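Local coordinates for protein ADP-ribosylating toxin CARDS (PDB 4TLV) that transfers ADP-ribose from NAD(+) to target proteins and causes vacuole formation in mammalian cells, acting as the main virulence factor of Mycoplasma pneumoniae, at residues S529-T534 with F543-C548. Residues are numbered along the deposited sequence; the frame is centred on the assembly and turned at random.
Sequences SRDDLT and FRHIRC
One face of the His-545 imidazole is covered by Leu-533, whose CD1 stands 4.0 Å from the ring centroid and 11° off the normal, a CH-pi contact. At the ring edge, near its plane, Asp-531 OD2 accepts a hydrogen bond from His-545 ND1 at 2.6 Å. That bond is nearly straight, 166° at the hydrogen. The same oxygen meets the edge of the Arg-547 guanidinium, forming a salt bridge with Arg-547 NH1 at 2.9 Å. The two donors use different lone pairs of OD2: the imidazole the anti one, the guanidinium the syn one, with carboxylate and guanidinium planes 77° apart. Arg-547 reaches it with a chain extended from CG to NE. Asp-531 OD1 turns instead to Gln-105 of the mART domain. Ser-529 and His-545 form an antiparallel hydrogen-bonded pair: Ser-529 N to His-545 O is 2.8 Å, and His-545 N to Ser-529 O is 2.9 Å. Past this pair a type II' turn, closed by Leu-533 N to Arg-530 O at 3.0 Å, brings the Asp-531 carboxylate to the imidazole edge and Leu-533 over its face. Beyond it, one water bridges Thr-534 O and Phe-543 N. This is an antiparallel strand pair with a type II' turn following edge strand 526-529 and a His-carboxylate hydrogen bond, in the beta-trefoil D3 domain bordering mART.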
ATOM      1  N   SER A 529      -5.464  -9.843 -16.059  1.00 14.37           N
ATOM      2  CA  SER A 529      -6.850  -9.932 -16.546  1.00 16.98           C
ATOM      3  C   SER A 529      -7.620 -10.989 -15.793  1.00 13.97           C
ATOM      4  O   SER A 529      -7.137 -12.106 -15.620  1.00 17.16           O
ATOM      5  CB  SER A 529      -6.898 -10.319 -18.033  1.00 18.99           C
ATOM      6  OG  SER A 529      -6.164  -9.413 -18.827  1.00 21.71           O
ATOM      7  N   ARG A 530      -8.835 -10.653 -15.372  1.00 13.19           N
ATOM      8  CA  ARG A 530      -9.708 -11.620 -14.729  1.00 13.68           C
ATOM      9  C   ARG A 530     -10.446 -12.473 -15.765  1.00 15.39           C
ATOM     10  O   ARG A 530     -10.712 -13.638 -15.525  1.00 15.43           O
ATOM     11  CB  ARG A 530     -10.720 -10.909 -13.800  1.00 15.27           C
ATOM     12  CG  ARG A 530     -10.072 -10.167 -12.615  1.00 13.82           C
ATOM     13  CD  ARG A 530     -11.095  -9.272 -11.911  1.00 14.38           C
ATOM     14  NE  ARG A 530     -12.193 -10.078 -11.368  1.00 13.34           N
ATOM     15  CZ  ARG A 530     -12.206 -10.614 -10.151  1.00 13.95           C
ATOM     16  NH1 ARG A 530     -11.193 -10.402  -9.313  1.00 14.14           N
ATOM     17  NH2 ARG A 530     -13.243 -11.344  -9.763  1.00 18.23           N
ATOM     18  N   ASP A 531     -10.755 -11.872 -16.912  1.00 15.17           N
ATOM     19  CA  ASP A 531     -11.528 -12.513 -17.975  1.00 18.93           C
ATOM     20  C   ASP A 531     -12.708 -13.307 -17.402  1.00 19.34           C
ATOM     21  O   ASP A 531     -13.478 -12.767 -16.618  1.00 19.46           O
ATOM     22  CB  ASP A 531     -10.623 -13.360 -18.891  1.00 18.34           C
ATOM     23  CG  ASP A 531      -9.575 -12.506 -19.642  1.00 20.66           C
ATOM     24  OD1 ASP A 531      -9.909 -11.401 -20.120  1.00 21.79           O
ATOM     25  OD2 ASP A 531      -8.414 -12.941 -19.757  1.00 22.71           O
ATOM     26  N   ASP A 532     -12.845 -14.579 -17.774  1.00 19.18           N
ATOM     27  CA  ASP A 532     -13.948 -15.405 -17.272  1.00 20.87           C
ATOM     28  C   ASP A 532     -13.478 -16.417 -16.233  1.00 23.42           C
ATOM     29  O   ASP A 532     -14.138 -17.426 -16.002  1.00 18.34           O
ATOM     30  CB  ASP A 532     -14.641 -16.156 -18.420  1.00 26.42           C
ATOM     31  CG  ASP A 532     -15.353 -15.226 -19.386  1.00 41.54           C
ATOM     32  OD1 ASP A 532     -16.063 -14.305 -18.920  1.00 49.36           O
ATOM     33  OD2 ASP A 532     -15.210 -15.423 -20.615  1.00 49.71           O
ATOM     34  N   LEU A 533     -12.325 -16.162 -15.623  1.00 18.01           N
ATOM     35  CA  LEU A 533     -11.798 -17.054 -14.599  1.00 18.62           C
ATOM     36  C   LEU A 533     -12.701 -17.116 -13.389  1.00 19.67           C
ATOM     37  O   LEU A 533     -13.314 -16.114 -13.013  1.00 18.50           O
ATOM     38  CB  LEU A 533     -10.408 -16.592 -14.147  1.00 13.61           C
ATOM     39  CG  LEU A 533      -9.352 -16.705 -15.245  1.00 16.61           C
ATOM     40  CD1 LEU A 533      -8.039 -16.014 -14.842  1.00 15.55           C
ATOM     41  CD2 LEU A 533      -9.129 -18.169 -15.571  1.00 17.26           C
ATOM     42  N   THR A 534     -12.755 -18.290 -12.767  1.00 17.31           N
ATOM     43  CA  THR A 534     -13.397 -18.433 -11.471  1.00 18.68           C
ATOM     44  C   THR A 534     -12.405 -17.973 -10.402  1.00 17.27           C
ATOM     45  O   THR A 534     -11.317 -18.529 -10.275  1.00 16.01           O
ATOM     46  CB  THR A 534     -13.850 -19.889 -11.241  1.00 21.75           C
ATOM     47  OG1 THR A 534     -14.722 -20.273 -12.310  1.00 20.85           O
ATOM     48  CG2 THR A 534     -14.593 -20.039  -9.905  1.00 22.28           C
ATOM     49  N   PHE A 543      -6.043 -17.003  -9.504  1.00 13.56           N
ATOM     50  CA  PHE A 543      -5.488 -17.030 -10.861  1.00 13.83           C
ATOM     51  C   PHE A 543      -5.807 -15.748 -11.624  1.00 13.65           C
ATOM     52  O   PHE A 543      -6.846 -15.110 -11.393  1.00 14.73           O
ATOM     53  CB  PHE A 543      -6.103 -18.187 -11.670  1.00 12.44           C
ATOM     54  CG  PHE A 543      -5.712 -19.550 -11.196  1.00 13.18           C
ATOM     55  CD1 PHE A 543      -4.390 -19.979 -11.258  1.00 15.34           C
ATOM     56  CD2 PHE A 543      -6.681 -20.438 -10.756  1.00 14.89           C
ATOM     57  CE1 PHE A 543      -4.043 -21.264 -10.844  1.00 17.55           C
ATOM     58  CE2 PHE A 543      -6.340 -21.716 -10.342  1.00 19.77           C
ATOM     59  CZ  PHE A 543      -5.023 -22.127 -10.386  1.00 18.56           C
ATOM     60  N   ARG A 544      -4.919 -15.386 -12.550  1.00 10.46           N
ATOM     61  CA  ARG A 544      -5.173 -14.342 -13.534  1.00 12.40           C
ATOM     62  C   ARG A 544      -4.555 -14.745 -14.869  1.00 14.47           C
ATOM     63  O   ARG A 544      -3.616 -15.541 -14.912  1.00 14.66           O
ATOM     64  CB  ARG A 544      -4.521 -13.019 -13.112  1.00 12.43           C
ATOM     65  CG  ARG A 544      -5.034 -12.423 -11.796  1.00 12.78           C
ATOM     66  CD  ARG A 544      -6.479 -11.900 -11.947  1.00 14.30           C
ATOM     67  NE  ARG A 544      -6.875 -11.169 -10.731  1.00 13.06           N
ATOM     68  CZ  ARG A 544      -7.254 -11.747  -9.595  1.00 14.33           C
ATOM     69  NH1 ARG A 544      -7.325 -13.076  -9.491  1.00 14.76           N
ATOM     70  NH2 ARG A 544      -7.583 -10.992  -8.552  1.00 14.20           N
ATOM     71  N   HIS A 545      -5.066 -14.173 -15.951  1.00 12.79           N
ATOM     72  CA  HIS A 545      -4.342 -14.153 -17.214  1.00 14.53           C
ATOM     73  C   HIS A 545      -3.387 -12.954 -17.203  1.00 16.22           C
ATOM     74  O   HIS A 545      -3.660 -11.941 -16.560  1.00 16.56           O
ATOM     75  CB  HIS A 545      -5.312 -14.058 -18.397  1.00 15.08           C
ATOM     76  CG  HIS A 545      -6.166 -15.278 -18.563  1.00 17.53           C
ATOM     77  ND1 HIS A 545      -7.422 -15.241 -19.129  1.00 21.71           N
ATOM     78  CD2 HIS A 545      -5.954 -16.566 -18.201  1.00 18.29           C
ATOM     79  CE1 HIS A 545      -7.942 -16.458 -19.126  1.00 19.31           C
ATOM     80  NE2 HIS A 545      -7.070 -17.281 -18.570  1.00 22.00           N
ATOM     81  N   ILE A 546      -2.266 -13.079 -17.904  1.00 12.82           N
ATOM     82  CA  ILE A 546      -1.288 -11.994 -17.986  1.00 13.81           C
ATOM     83  C   ILE A 546      -0.982 -11.706 -19.451  1.00 15.48           C
ATOM     84  O   ILE A 546      -0.691 -12.621 -20.212  1.00 17.23           O
ATOM     85  CB  ILE A 546       0.010 -12.334 -17.200  1.00 11.05           C
ATOM     86  CG1 ILE A 546      -0.322 -12.562 -15.719  1.00 15.72           C
ATOM     87  CG2 ILE A 546       1.050 -11.219 -17.365  1.00 13.59           C
ATOM     88  CD1 ILE A 546       0.855 -13.005 -14.867  1.00 16.30           C
ATOM     89  N   ARG A 547      -1.084 -10.444 -19.845  1.00 15.05           N
ATOM     90  CA  ARG A 547      -0.853 -10.043 -21.231  1.00 16.48           C
ATOM     91  C   ARG A 547       0.140  -8.891 -21.313  1.00 20.02           C
ATOM     92  O   ARG A 547       0.256  -8.088 -20.388  1.00 17.06           O
ATOM     93  CB  ARG A 547      -2.163  -9.621 -21.893  1.00 14.98           C
ATOM     94  CG  ARG A 547      -3.138 -10.778 -22.107  1.00 18.35           C
ATOM     95  CD  ARG A 547      -4.397 -10.344 -22.852  1.00 18.08           C
ATOM     96  NE  ARG A 547      -5.241 -11.505 -23.147  1.00 19.49           N
ATOM     97  CZ  ARG A 547      -6.124 -12.024 -22.303  1.00 23.61           C
ATOM     98  NH1 ARG A 547      -6.296 -11.490 -21.096  1.00 20.25           N
ATOM     99  NH2 ARG A 547      -6.842 -13.079 -22.665  1.00 26.03           N
ATOM    100  N   CYS A 548       0.830  -8.799 -22.441  1.00 17.90           N
ATOM    101  CA  CYS A 548       1.813  -7.753 -22.668  1.00 15.18           C
ATOM    102  C   CYS A 548       1.140  -6.530 -23.302  1.00 16.78           C
ATOM    103  O   CYS A 548       0.283  -6.671 -24.178  1.00 17.07           O
ATOM    104  CB  CYS A 548       2.929  -8.313 -23.568  1.00 15.47           C
ATOM    105  SG  CYS A 548       4.162  -7.127 -24.078  1.00 17.44           S
TER
HETATM  106  O   HOH W   1      -8.716 -17.770  -9.305  1.00 16.17           O